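Local coordinates for conserved lipoprotein, putative (Clostridium novyi, PDB 4L1N) that is of unknown function but is a putative lipoprotein of the DUF4652 family, which is grouped with the beta-propellers, at residues F52-L57 against S105-D110; S61-A66 against S78-G83; D182-V187 against E198-I203; V133-A138 against I147-N152. All blocks are in the same frame, centred on the assembly; numbering follows the deposited sequence.

Contact 1: F52-L57 against S105-D110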
loop_
_atom_site.group_PDB
_atom_site.type_symbol
_atom_site.label_atom_id
_atom_site.label_comp_id
_atom_site.label_asym_id
_atom_site.label_seq_id
_atom_site.Cartn_x
_atom_site.Cartn_y
_atom_site.Cartn_z
ATOM N N PHE A 52 -5.704 -4.526 -8.564
ATOM C CA PHE A 52 -6.802 -4.191 -7.672
ATOM C C PHE A 52 -8.131 -4.093 -8.392
ATOM O O PHE A 52 -8.202 -3.696 -9.556
ATOM C CB PHE A 52 -6.498 -2.862 -6.964
ATOM C CG PHE A 52 -5.369 -2.945 -5.964
ATOM C CD1 PHE A 52 -4.051 -2.761 -6.362
ATOM C CD2 PHE A 52 -5.624 -3.208 -4.623
ATOM C CE1 PHE A 52 -3.013 -2.835 -5.440
ATOM C CE2 PHE A 52 -4.584 -3.286 -3.702
ATOM C CZ PHE A 52 -3.292 -3.073 -4.111
ATOM N N LEU A 53 -9.190 -4.465 -7.676
ATOM C CA LEU A 53 -10.568 -4.449 -8.138
ATOM C C LEU A 53 -11.295 -3.310 -7.440
ATOM O O LEU A 53 -11.200 -3.194 -6.214
ATOM C CB LEU A 53 -11.247 -5.798 -7.845
ATOM C CG LEU A 53 -10.581 -7.074 -8.364
ATOM C CD1 LEU A 53 -11.240 -8.303 -7.760
ATOM C CD2 LEU A 53 -10.624 -7.151 -9.879
ATOM N N LYS A 54 -11.966 -2.433 -8.207
ATOM C CA LYS A 54 -12.700 -1.333 -7.595
ATOM C C LYS A 54 -14.094 -1.853 -7.205
ATOM O O LYS A 54 -14.830 -2.343 -8.069
ATOM C CB LYS A 54 -12.771 -0.117 -8.541
ATOM C CG LYS A 54 -13.444 1.076 -7.896
ATOM C CD LYS A 54 -13.805 2.176 -8.859
ATOM C CE LYS A 54 -14.565 3.249 -8.111
ATOM N NZ LYS A 54 -15.262 4.213 -9.012
ATOM N N LYS A 55 -14.440 -1.787 -5.910
ATOM C CA LYS A 55 -15.748 -2.224 -5.425
ATOM C C LYS A 55 -16.434 -1.054 -4.740
ATOM O O LYS A 55 -15.980 -0.609 -3.692
ATOM C CB LYS A 55 -15.625 -3.430 -4.481
ATOM C CG LYS A 55 -15.077 -4.685 -5.137
ATOM C CD LYS A 55 -14.788 -5.762 -4.111
ATOM C CE LYS A 55 -14.213 -7.016 -4.721
ATOM N NZ LYS A 55 -15.205 -7.736 -5.552
ATOM N N GLU A 56 -17.511 -0.531 -5.347
ATOM C CA GLU A 56 -18.247 0.610 -4.799
ATOM C C GLU A 56 -18.876 0.241 -3.461
ATOM O O GLU A 56 -19.185 -0.930 -3.230
ATOM C CB GLU A 56 -19.291 1.106 -5.789
ATOM C CG GLU A 56 -18.687 1.957 -6.885
ATOM C CD GLU A 56 -19.566 2.249 -8.083
ATOM O OE1 GLU A 56 -20.785 1.966 -8.027
ATOM O OE2 GLU A 56 -19.025 2.760 -9.090
ATOM N N LEU A 57 -18.995 1.216 -2.557
ATOM C CA LEU A 57 -19.543 0.970 -1.229
ATOM C C LEU A 57 -20.724 1.863 -0.940
ATOM O O LEU A 57 -20.778 2.992 -1.436
ATOM C CB LEU A 57 -18.467 1.197 -0.156
ATOM C CG LEU A 57 -17.313 0.223 -0.103
ATOM C CD1 LEU A 57 -16.158 0.836 0.611
ATOM C CD2 LEU A 57 -17.705 -1.042 0.591
ATOM N N SER A 105 -18.504 10.132 -2.146
ATOM C CA SER A 105 -18.475 8.763 -2.680
ATOM C C SER A 105 -17.489 7.935 -1.903
ATOM O O SER A 105 -16.509 8.477 -1.405
ATOM C CB SER A 105 -18.081 8.753 -4.157
ATOM O OG SER A 105 -18.838 9.660 -4.940
ATOM N N LYS A 106 -17.729 6.621 -1.814
ATOM C CA LYS A 106 -16.876 5.657 -1.122
ATOM C C LYS A 106 -16.721 4.402 -1.959
ATOM O O LYS A 106 -17.697 3.893 -2.493
ATOM C CB LYS A 106 -17.466 5.275 0.258
ATOM C CG LYS A 106 -17.644 6.416 1.253
ATOM C CD LYS A 106 -18.710 6.092 2.295
ATOM C CE LYS A 106 -19.088 7.313 3.093
ATOM N NZ LYS A 106 -19.623 6.952 4.430
ATOM N N TRP A 107 -15.508 3.887 -2.052
ATOM C CA TRP A 107 -15.212 2.630 -2.731
ATOM C C TRP A 107 -13.990 1.970 -2.073
ATOM O O TRP A 107 -13.395 2.553 -1.167
ATOM C CB TRP A 107 -15.033 2.808 -4.248
ATOM C CG TRP A 107 -13.794 3.534 -4.686
ATOM C CD1 TRP A 107 -12.604 2.973 -5.049
ATOM C CD2 TRP A 107 -13.694 4.928 -5.001
ATOM N NE1 TRP A 107 -11.747 3.941 -5.519
ATOM C CE2 TRP A 107 -12.390 5.153 -5.496
ATOM C CE3 TRP A 107 -14.578 6.019 -4.896
ATOM C CZ2 TRP A 107 -11.944 6.424 -5.870
ATOM C CZ3 TRP A 107 -14.129 7.278 -5.253
ATOM C CH2 TRP A 107 -12.815 7.477 -5.705
ATOM N N GLU A 108 -13.690 0.723 -2.469
ATOM C CA GLU A 108 -12.573 -0.037 -1.960
ATOM C C GLU A 108 -11.792 -0.655 -3.117
ATOM O O GLU A 108 -12.358 -0.971 -4.165
ATOM C CB GLU A 108 -13.011 -1.101 -0.916
ATOM C CG GLU A 108 -13.696 -2.346 -1.455
ATOM C CD GLU A 108 -14.181 -3.371 -0.443
ATOM O OE1 GLU A 108 -14.989 -3.023 0.450
ATOM O OE2 GLU A 108 -13.854 -4.562 -0.632
ATOM N N LEU A 109 -10.471 -0.769 -2.929
ATOM C CA LEU A 109 -9.562 -1.413 -3.861
ATOM C C LEU A 109 -9.139 -2.723 -3.247
ATOM O O LEU A 109 -8.532 -2.745 -2.169
ATOM C CB LEU A 109 -8.345 -0.546 -4.181
ATOM C CG LEU A 109 -8.522 0.730 -4.979
ATOM C CD1 LEU A 109 -7.160 1.401 -5.163
ATOM C CD2 LEU A 109 -9.159 0.481 -6.342
ATOM N N ASP A 110 -9.505 -3.817 -3.898
ATOM C CA ASP A 110 -9.204 -5.146 -3.400
ATOM C C ASP A 110 -8.208 -5.845 -4.248
ATOM O O ASP A 110 -8.321 -5.850 -5.466
ATOM C CB ASP A 110 -10.466 -6.001 -3.331
ATOM C CG ASP A 110 -11.342 -5.724 -2.140
ATOM O OD1 ASP A 110 -11.007 -4.805 -1.351
ATOM O OD2 ASP A 110 -12.356 -6.434 -1.981
#
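Two neighbouring strands of the large antiparallel sheet meet here, with Leu53, Lys54, Lys55 and Glu56 running against Asp110, Leu109, Glu108 and Trp107. Leu53 and Asp110 exchange both backbone hydrogen bonds (Leu53 N to Asp110 O 2.7 Å, Asp110 N to Leu53 O 2.9 Å), and Lys55 does the same with Glu108. A further bond, Leu57 N to Lys106 O at 3.0 Å, carries the pairing past the last bridge. Phe52 points at strand 105-110 and sets CD2 against Leu109 CB at 3.8 Å. On the face of Lys55, Glu108 and Asp110, the aliphatic part of Lys55 crosses Asp110 at about a right angle, with Lys55 CD 3.3 Å from Asp110 OD2, while Leu57 CD2 lies beside Glu108 OE1. Trp107 NE1 bonds to Ile153 O, which fixes the indole's polar edge, and strand 95-100 pairs with the far side of 105-110. Lys54 is extended, with CG anti to its N (chi1 -176°), and this carries it across one indole face. Its NZ makes a cation-pi contact there besides a salt bridge to Glu154, and Lys54 CE sits 3.5 Å from the centroid of the five-membered ring of Trp107, 11° off the normal.

Contact 2: S61-A66 against S78-G83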
loop_
_atom_site.group_PDB
_atom_site.type_symbol
_atom_site.label_atom_id
_atom_site.label_comp_id
_atom_site.label_asym_id
_atom_site.label_seq_id
_atom_site.Cartn_x
_atom_site.Cartn_y
_atom_site.Cartn_z
ATOM N N SER A 61 -21.826 2.692 4.823
ATOM C CA SER A 61 -20.584 1.966 5.110
ATOM C C SER A 61 -19.462 2.903 5.564
ATOM O O SER A 61 -19.397 4.047 5.110
ATOM C CB SER A 61 -20.126 1.181 3.887
ATOM O OG SER A 61 -19.447 2.006 2.954
ATOM N N LYS A 62 -18.580 2.390 6.450
ATOM C CA LYS A 62 -17.432 3.061 7.068
ATOM C C LYS A 62 -16.457 2.016 7.645
ATOM O O LYS A 62 -16.931 1.019 8.187
ATOM C CB LYS A 62 -17.904 4.012 8.189
ATOM C CG LYS A 62 -18.097 5.447 7.727
ATOM C CD LYS A 62 -19.094 6.201 8.587
ATOM C CE LYS A 62 -19.582 7.455 7.898
ATOM N NZ LYS A 62 -20.850 7.959 8.495
ATOM N N PRO A 63 -15.110 2.202 7.569
ATOM C CA PRO A 63 -14.191 1.200 8.154
ATOM C C PRO A 63 -14.373 1.046 9.673
ATOM O O PRO A 63 -14.805 2.002 10.329
ATOM C CB PRO A 63 -12.811 1.756 7.814
ATOM C CG PRO A 63 -13.020 3.208 7.577
ATOM C CD PRO A 63 -14.361 3.314 6.948
ATOM N N THR A 64 -14.089 -0.164 10.226
ATOM C CA THR A 64 -14.295 -0.471 11.656
ATOM C C THR A 64 -13.006 -0.948 12.356
ATOM O O THR A 64 -12.980 -1.065 13.587
ATOM C CB THR A 64 -15.424 -1.530 11.834
ATOM O OG1 THR A 64 -15.003 -2.801 11.339
ATOM C CG2 THR A 64 -16.729 -1.133 11.160
ATOM N N PHE A 65 -11.950 -1.226 11.572
ATOM C CA PHE A 65 -10.661 -1.736 12.052
ATOM C C PHE A 65 -9.570 -1.356 11.039
ATOM O O PHE A 65 -8.880 -2.227 10.491
ATOM C CB PHE A 65 -10.774 -3.265 12.239
ATOM C CG PHE A 65 -9.699 -3.932 13.054
ATOM C CD1 PHE A 65 -9.401 -3.489 14.339
ATOM C CD2 PHE A 65 -9.019 -5.040 12.561
ATOM C CE1 PHE A 65 -8.410 -4.114 15.097
ATOM C CE2 PHE A 65 -8.029 -5.669 13.322
ATOM C CZ PHE A 65 -7.738 -5.204 14.589
ATOM N N ALA A 66 -9.437 -0.031 10.788
ATOM C CA ALA A 66 -8.542 0.546 9.781
ATOM C C ALA A 66 -7.450 1.493 10.310
ATOM O O ALA A 66 -7.510 1.947 11.453
ATOM C CB ALA A 66 -9.374 1.307 8.774
ATOM N N SER A 78 -9.344 10.825 0.192
ATOM C CA SER A 78 -8.816 10.271 1.425
ATOM C C SER A 78 -8.766 8.753 1.301
ATOM O O SER A 78 -9.618 8.163 0.632
ATOM C CB SER A 78 -9.645 10.703 2.624
ATOM O OG SER A 78 -8.858 10.579 3.796
ATOM N N ALA A 79 -7.745 8.129 1.901
ATOM C CA ALA A 79 -7.533 6.688 1.849
ATOM C C ALA A 79 -7.034 6.137 3.191
ATOM O O ALA A 79 -6.489 6.891 3.997
ATOM C CB ALA A 79 -6.540 6.353 0.750
ATOM N N CYS A 80 -7.228 4.812 3.418
ATOM C CA CYS A 80 -6.799 4.038 4.590
ATOM C C CYS A 80 -6.814 2.540 4.250
ATOM O O CYS A 80 -7.310 2.169 3.180
ATOM C CB CYS A 80 -7.674 4.344 5.807
ATOM S SG CYS A 80 -9.345 3.630 5.736
ATOM N N ILE A 81 -6.284 1.685 5.162
ATOM C CA ILE A 81 -6.288 0.226 5.006
ATOM C C ILE A 81 -7.207 -0.342 6.078
ATOM O O ILE A 81 -6.855 -0.275 7.258
ATOM C CB ILE A 81 -4.870 -0.424 5.065
ATOM C CG1 ILE A 81 -3.923 0.125 3.994
ATOM C CG2 ILE A 81 -4.957 -1.964 4.994
ATOM C CD1 ILE A 81 -2.534 0.135 4.412
ATOM N N GLU A 82 -8.366 -0.914 5.664
ATOM C CA GLU A 82 -9.350 -1.537 6.541
ATOM C C GLU A 82 -9.058 -3.031 6.712
ATOM O O GLU A 82 -8.722 -3.701 5.738
ATOM C CB GLU A 82 -10.777 -1.301 5.986
ATOM C CG GLU A 82 -11.911 -2.164 6.550
ATOM C CD GLU A 82 -12.326 -2.022 8.008
ATOM O OE1 GLU A 82 -11.642 -1.292 8.760
ATOM O OE2 GLU A 82 -13.333 -2.657 8.405
ATOM N N GLY A 83 -9.179 -3.523 7.949
ATOM C CA GLY A 83 -9.044 -4.939 8.277
ATOM C C GLY A 83 -7.823 -5.403 9.035
ATOM O O GLY A 83 -7.732 -6.589 9.375
#
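The carboxylate of Glu82 receives the backbone of the loop turning through Thr64 and Phe65. Glu82 OE1 takes Phe65 N at 2.8 Å through its syn lone pair. Glu82 OE2 accepts Thr64 N at 3.2 Å with a nearly straight N-H (168°), yet from well above the carboxylate plane. Weaker bonds run from Thr64 N to Glu82 OE1 and from Thr64 OG1 to Glu82 OE2, so two adjacent amides and a hydroxyl share one acidic group. The Glu82 chain leaves its strand with CG opposite the backbone N (chi1 165°) and then bends at chi2 (66°), which folds the carboxylate back against the loop. Pro63 CB lies beside Glu82 OE1. Gly83 N returns a bond to Phe65 O at 2.9 Å, next to a single backbone bridge between Ala66 and Glu82. The apolar contacts centre on Cys80, whose SG meets Ala66 CB at 3.8 Å and Pro63 CG at 4.1 Å. The loop joins strand 49-56 to strand 70-71, and lies here against the end of strand 77-82. Tyr97 of the adjacent strand 95-100 touches Pro63, Cys80 and Glu82, while Ile81, on the other side of the strand, packs on Ile123 of strand 118-125.

Contact 3: D182-V187 against E198-I203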
loop_
_atom_site.group_PDB
_atom_site.type_symbol
_atom_site.label_atom_id
_atom_site.label_comp_id
_atom_site.label_asym_id
_atom_site.label_seq_id
_atom_site.Cartn_x
_atom_site.Cartn_y
_atom_site.Cartn_z
ATOM N N ASP A 182 11.853 8.569 -0.877
ATOM C CA ASP A 182 12.732 7.927 0.099
ATOM C C ASP A 182 12.102 6.566 0.431
ATOM O O ASP A 182 11.000 6.521 0.981
ATOM C CB ASP A 182 12.853 8.799 1.364
ATOM C CG ASP A 182 13.883 9.900 1.374
ATOM O OD1 ASP A 182 14.522 10.127 0.332
ATOM O OD2 ASP A 182 14.060 10.529 2.431
ATOM N N VAL A 183 12.750 5.467 0.049
ATOM C CA VAL A 183 12.210 4.116 0.222
ATOM C C VAL A 183 12.920 3.413 1.394
ATOM O O VAL A 183 14.156 3.278 1.348
ATOM C CB VAL A 183 12.359 3.327 -1.113
ATOM C CG1 VAL A 183 11.877 1.898 -0.993
ATOM C CG2 VAL A 183 11.648 4.027 -2.267
ATOM N N GLN A 184 12.151 2.968 2.446
ATOM C CA GLN A 184 12.791 2.226 3.526
ATOM C C GLN A 184 12.738 0.779 3.240
ATOM O O GLN A 184 11.663 0.223 2.987
ATOM C CB GLN A 184 12.218 2.485 4.913
ATOM C CG GLN A 184 12.665 3.791 5.479
ATOM C CD GLN A 184 13.990 3.740 6.136
ATOM O OE1 GLN A 184 14.845 4.540 5.836
ATOM N NE2 GLN A 184 14.168 2.855 7.079
ATOM N N ILE A 185 13.905 0.148 3.314
ATOM C CA ILE A 185 14.025 -1.279 3.074
ATOM C C ILE A 185 14.498 -1.929 4.365
ATOM O O ILE A 185 15.379 -1.394 5.011
ATOM C CB ILE A 185 14.995 -1.525 1.869
ATOM C CG1 ILE A 185 14.527 -0.750 0.650
ATOM C CG2 ILE A 185 15.162 -3.015 1.538
ATOM C CD1 ILE A 185 15.543 -0.214 -0.119
ATOM N N LEU A 186 13.898 -3.046 4.752
ATOM C CA LEU A 186 14.336 -3.860 5.881
ATOM C C LEU A 186 15.119 -5.069 5.304
ATOM O O LEU A 186 14.551 -5.913 4.579
ATOM C CB LEU A 186 13.144 -4.297 6.747
ATOM C CG LEU A 186 13.413 -5.352 7.847
ATOM C CD1 LEU A 186 14.016 -4.724 9.082
ATOM C CD2 LEU A 186 12.131 -6.135 8.195
ATOM N N VAL A 187 16.438 -5.091 5.551
ATOM C CA VAL A 187 17.305 -6.160 5.065
ATOM C C VAL A 187 17.599 -7.184 6.163
ATOM O O VAL A 187 18.093 -6.817 7.208
ATOM C CB VAL A 187 18.614 -5.631 4.488
ATOM C CG1 VAL A 187 19.331 -6.727 3.717
ATOM C CG2 VAL A 187 18.376 -4.408 3.611
ATOM N N GLU A 198 18.193 -1.655 8.422
ATOM C CA GLU A 198 17.346 -0.833 7.564
ATOM C C GLU A 198 18.201 0.014 6.608
ATOM O O GLU A 198 19.355 0.320 6.907
ATOM C CB GLU A 198 16.445 0.059 8.417
ATOM C CG GLU A 198 15.340 -0.733 9.086
ATOM C CD GLU A 198 14.154 0.033 9.648
ATOM O OE1 GLU A 198 13.988 1.231 9.321
ATOM O OE2 GLU A 198 13.379 -0.580 10.415
ATOM N N GLU A 199 17.638 0.363 5.450
ATOM C CA GLU A 199 18.253 1.220 4.423
ATOM C C GLU A 199 17.286 2.312 4.002
ATOM O O GLU A 199 16.089 2.104 4.081
ATOM C CB GLU A 199 18.658 0.398 3.176
ATOM C CG GLU A 199 19.770 -0.596 3.450
ATOM C CD GLU A 199 20.257 -1.449 2.293
ATOM O OE1 GLU A 199 19.535 -1.560 1.273
ATOM O OE2 GLU A 199 21.337 -2.071 2.444
ATOM N N THR A 200 17.795 3.454 3.539
ATOM C CA THR A 200 17.004 4.524 2.915
ATOM C C THR A 200 17.527 4.715 1.504
ATOM O O THR A 200 18.710 4.995 1.339
ATOM C CB THR A 200 17.027 5.847 3.677
ATOM O OG1 THR A 200 16.870 5.633 5.080
ATOM C CG2 THR A 200 15.987 6.783 3.186
ATOM N N LYS A 201 16.675 4.554 0.494
ATOM C CA LYS A 201 17.068 4.721 -0.903
ATOM C C LYS A 201 16.203 5.763 -1.501
ATOM O O LYS A 201 14.982 5.645 -1.443
ATOM C CB LYS A 201 16.959 3.405 -1.716
ATOM C CG LYS A 201 17.695 2.174 -1.148
ATOM C CD LYS A 201 19.186 2.354 -1.029
ATOM C CE LYS A 201 19.958 1.268 -1.719
ATOM N NZ LYS A 201 21.124 0.859 -0.887
ATOM N N THR A 202 16.812 6.790 -2.072
ATOM C CA THR A 202 16.088 7.859 -2.727
ATOM C C THR A 202 16.051 7.495 -4.192
ATOM O O THR A 202 17.101 7.266 -4.790
ATOM C CB THR A 202 16.742 9.208 -2.381
ATOM O OG1 THR A 202 16.612 9.372 -0.973
ATOM C CG2 THR A 202 16.080 10.394 -3.050
ATOM N N ILE A 203 14.846 7.382 -4.751
ATOM C CA ILE A 203 14.605 7.094 -6.169
ATOM C C ILE A 203 14.054 8.361 -6.854
ATOM O O ILE A 203 13.387 9.166 -6.208
ATOM C CB ILE A 203 13.688 5.845 -6.409
ATOM C CG1 ILE A 203 12.322 5.963 -5.702
ATOM C CG2 ILE A 203 14.409 4.541 -6.035
ATOM C CD1 ILE A 203 11.291 4.961 -6.118
#
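Strand 182-187 runs antiparallel to strand 198-203 in a regular hairpin register, Asp182 opposite Thr202 through to Leu186 opposite Glu198, with the short axes 151° apart. Val183 and Lys201 form one hydrogen-bonded pair (Val183 N to Lys201 O 2.7 Å, Lys201 N to Val183 O 3.0 Å), and Ile185 and Glu199 form the next. One face is mostly polar, with Leu186 at its end. Asp182 and Thr202 lie side by side, and Thr202 OG1 donates to Asp182 OD1 at 2.6 Å from above the carboxylate plane. Gln184 bends at chi2 (-84°), which lays its amide over the partner strand: OE1 faces Thr200 OG1, modelled so close that the bond's length is doubtful, and Gln184 NE2 is 2.8 Å from Glu198 OE1. The opposite face is more apolar. Ile185 CD1 meets Lys201 CG at 3.4 Å, Val183 CG2 touches Ile203 CD1 at 4.0 Å, and Val187 CG2 rests against the carboxylate carbon of Glu199, whose OE2 is held by His197. Strand 180-188 is the middle of a three-stranded antiparallel sheet. Strands 169-177 and 196-204 flank it on its two sides, and Tyr162 from a loop packs on Ile185, Lys201 and Ile203.

Contact 4: V133-A138 against I147-N152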
loop_
_atom_site.group_PDB
_atom_site.type_symbol
_atom_site.label_atom_id
_atom_site.label_comp_id
_atom_site.label_asym_id
_atom_site.label_seq_id
_atom_site.Cartn_x
_atom_site.Cartn_y
_atom_site.Cartn_z
ATOM N N VAL A 133 1.716 2.010 -2.738
ATOM C CA VAL A 133 1.221 0.875 -1.960
ATOM C C VAL A 133 2.337 -0.168 -1.771
ATOM O O VAL A 133 2.982 -0.586 -2.740
ATOM C CB VAL A 133 -0.059 0.231 -2.593
ATOM C CG1 VAL A 133 -0.625 -0.880 -1.709
ATOM C CG2 VAL A 133 -1.129 1.272 -2.881
ATOM N N VAL A 134 2.515 -0.617 -0.518
ATOM C CA VAL A 134 3.420 -1.708 -0.185
ATOM C C VAL A 134 2.561 -2.970 -0.081
ATOM O O VAL A 134 1.576 -2.980 0.659
ATOM C CB VAL A 134 4.272 -1.472 1.086
ATOM C CG1 VAL A 134 5.076 -2.720 1.439
ATOM C CG2 VAL A 134 5.191 -0.268 0.919
ATOM N N ILE A 135 2.910 -4.005 -0.856
ATOM C CA ILE A 135 2.209 -5.273 -0.835
ATOM C C ILE A 135 3.135 -6.299 -0.217
ATOM O O ILE A 135 4.210 -6.585 -0.759
ATOM C CB ILE A 135 1.644 -5.676 -2.223
ATOM C CG1 ILE A 135 0.389 -4.818 -2.515
ATOM C CG2 ILE A 135 1.275 -7.172 -2.269
ATOM C CD1 ILE A 135 0.123 -4.546 -3.894
ATOM N N SER A 136 2.708 -6.809 0.961
ATOM C CA SER A 136 3.354 -7.821 1.796
ATOM C C SER A 136 2.471 -9.064 1.947
ATOM O O SER A 136 1.307 -9.006 1.596
ATOM C CB SER A 136 3.644 -7.239 3.180
ATOM O OG SER A 136 2.463 -7.003 3.930
ATOM N N ARG A 137 3.007 -10.167 2.512
ATOM C CA ARG A 137 2.269 -11.388 2.812
ATOM C C ARG A 137 1.270 -11.057 3.909
ATOM O O ARG A 137 1.572 -10.216 4.762
ATOM C CB ARG A 137 3.204 -12.546 3.209
ATOM C CG ARG A 137 3.969 -13.196 2.037
ATOM C CD ARG A 137 3.118 -14.173 1.237
ATOM N NE ARG A 137 3.904 -15.110 0.429
ATOM C CZ ARG A 137 4.370 -14.861 -0.795
ATOM N NH1 ARG A 137 4.178 -13.673 -1.359
ATOM N NH2 ARG A 137 5.052 -15.790 -1.454
ATOM N N ALA A 138 0.048 -11.620 3.816
ATOM C CA ALA A 138 -1.061 -11.331 4.719
ATOM C C ALA A 138 -0.864 -11.941 6.094
ATOM O O ALA A 138 -1.352 -11.391 7.085
ATOM C CB ALA A 138 -2.360 -11.829 4.118
ATOM N N ILE A 147 6.945 -5.270 -1.855
ATOM C CA ILE A 147 7.185 -4.498 -3.079
ATOM C C ILE A 147 6.360 -3.227 -3.025
ATOM O O ILE A 147 5.202 -3.269 -2.592
ATOM C CB ILE A 147 6.887 -5.359 -4.343
ATOM C CG1 ILE A 147 7.694 -6.682 -4.317
ATOM C CG2 ILE A 147 7.176 -4.587 -5.619
ATOM C CD1 ILE A 147 7.119 -7.834 -5.102
ATOM N N LEU A 148 6.961 -2.100 -3.470
ATOM C CA LEU A 148 6.318 -0.786 -3.577
ATOM C C LEU A 148 5.784 -0.631 -4.998
ATOM O O LEU A 148 6.494 -0.909 -5.983
ATOM C CB LEU A 148 7.322 0.333 -3.216
ATOM C CG LEU A 148 6.860 1.788 -3.126
ATOM C CD1 LEU A 148 6.050 2.029 -1.892
ATOM C CD2 LEU A 148 8.059 2.709 -2.991
ATOM N N TYR A 149 4.492 -0.248 -5.091
ATOM C CA TYR A 149 3.746 -0.016 -6.323
ATOM C C TYR A 149 3.136 1.365 -6.351
ATOM O O TYR A 149 2.863 1.941 -5.288
ATOM C CB TYR A 149 2.599 -1.034 -6.445
ATOM C CG TYR A 149 3.001 -2.486 -6.557
ATOM C CD1 TYR A 149 3.249 -3.069 -7.799
ATOM C CD2 TYR A 149 3.101 -3.289 -5.428
ATOM C CE1 TYR A 149 3.633 -4.407 -7.905
ATOM C CE2 TYR A 149 3.465 -4.631 -5.522
ATOM C CZ TYR A 149 3.728 -5.188 -6.762
ATOM O OH TYR A 149 4.020 -6.531 -6.835
ATOM N N LYS A 150 2.828 1.858 -7.593
ATOM C CA LYS A 150 2.061 3.080 -7.899
ATOM C C LYS A 150 0.701 2.594 -8.298
ATOM O O LYS A 150 0.595 1.917 -9.322
ATOM C CB LYS A 150 2.723 3.917 -9.001
ATOM C CG LYS A 150 1.995 5.231 -9.305
ATOM C CD LYS A 150 2.729 6.058 -10.360
ATOM C CE LYS A 150 2.117 5.990 -11.727
ATOM N NZ LYS A 150 1.811 7.349 -12.251
ATOM N N VAL A 151 -0.332 2.839 -7.477
ATOM C CA VAL A 151 -1.675 2.309 -7.762
ATOM C C VAL A 151 -2.705 3.423 -8.022
ATOM O O VAL A 151 -2.915 4.281 -7.173
ATOM C CB VAL A 151 -2.131 1.385 -6.601
ATOM C CG1 VAL A 151 -3.529 0.815 -6.851
ATOM C CG2 VAL A 151 -1.111 0.265 -6.354
ATOM N N ASN A 152 -3.362 3.374 -9.192
ATOM C CA ASN A 152 -4.415 4.305 -9.603
ATOM C C ASN A 152 -5.666 4.051 -8.760
ATOM O O ASN A 152 -6.213 2.946 -8.782
ATOM C CB ASN A 152 -4.703 4.142 -11.084
ATOM C CG ASN A 152 -5.525 5.252 -11.703
ATOM O OD1 ASN A 152 -6.622 5.610 -11.250
ATOM N ND2 ASN A 152 -5.030 5.775 -12.806
#
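Backbone hydrogen bonds join Val133 to Tyr149 and Ile135 to Ile147 in the antiparallel hairpin of strands 130-137 and 147-152. Val133 N reaches Tyr149 O at 2.8 Å, and Tyr149 N returns to Val133 O at 2.8 Å. The Ile135 pair is a little longer: Ile135 N to Ile147 O is 3.0 Å. Its return bond, Ile147 N to Ile135 O, measures 3.2 Å. Between these pairs lies the non-hydrogen-bonded pair Val134 and Leu148, where CA-H...O contacts from Leu148 CA to Val133 O and from Val134 CA to Ile147 O complete the ladder. The N-to-C directions of the two segments make an angle of 137°, and three bridges pair them. The side-chain contacts are mainly apolar. Ile135 CD1 approaches the tyrosine ring obliquely, 3.6 Å from Tyr149 CD2, the two side chains crossing at about a right angle; Val133 O lies at the ring edge. Val133 CG2, opposite the carbonyl carbon, meets Val151 CG2 at 3.6 Å. On the reverse face Val134 CG2 touches Leu148 CD1 at 3.7 Å; Leu148 has CG opposite its N (chi1 -174°), and its end comes nearer to strand 130-137. Around the hairpin, strand 118-125 pairs with the outer side of 130-137. Met51 and Phe52 of strand 49-56 pack on Ile135, Tyr149 and Val151, and Val171 of strand 169-177 covers Val134 and Leu148 from the second sheet.

Overall arrangement
Contacts 1 and 4 pair strands of the large antiparallel sheet, contact 2 sets a loop against one of its strands, and contact 3 belongs to the separate three-stranded sheet. Contact 2 falls within the chain between the two segments of contact 1, and the two meet where Lys106 NZ lies 3.0 Å from Ser61 O, a probable hydrogen bond. Contacts 1 and 4 share a hydrophobic junction, Phe52 CD1 against Val151 CG1 at 3.6 Å and Phe52 CZ against Ile135 CD1 at 3.7 Å. Contact 4, its centre about 4 Å from the centre of the chain, also touches contact 3 through Leu148 CD2 and Val183 CG2 at 3.9 Å, thereby bridging the two sheets. Contacts 1 and 3 sit on opposite sides of the chain's centre, their centres about 30 Å apart.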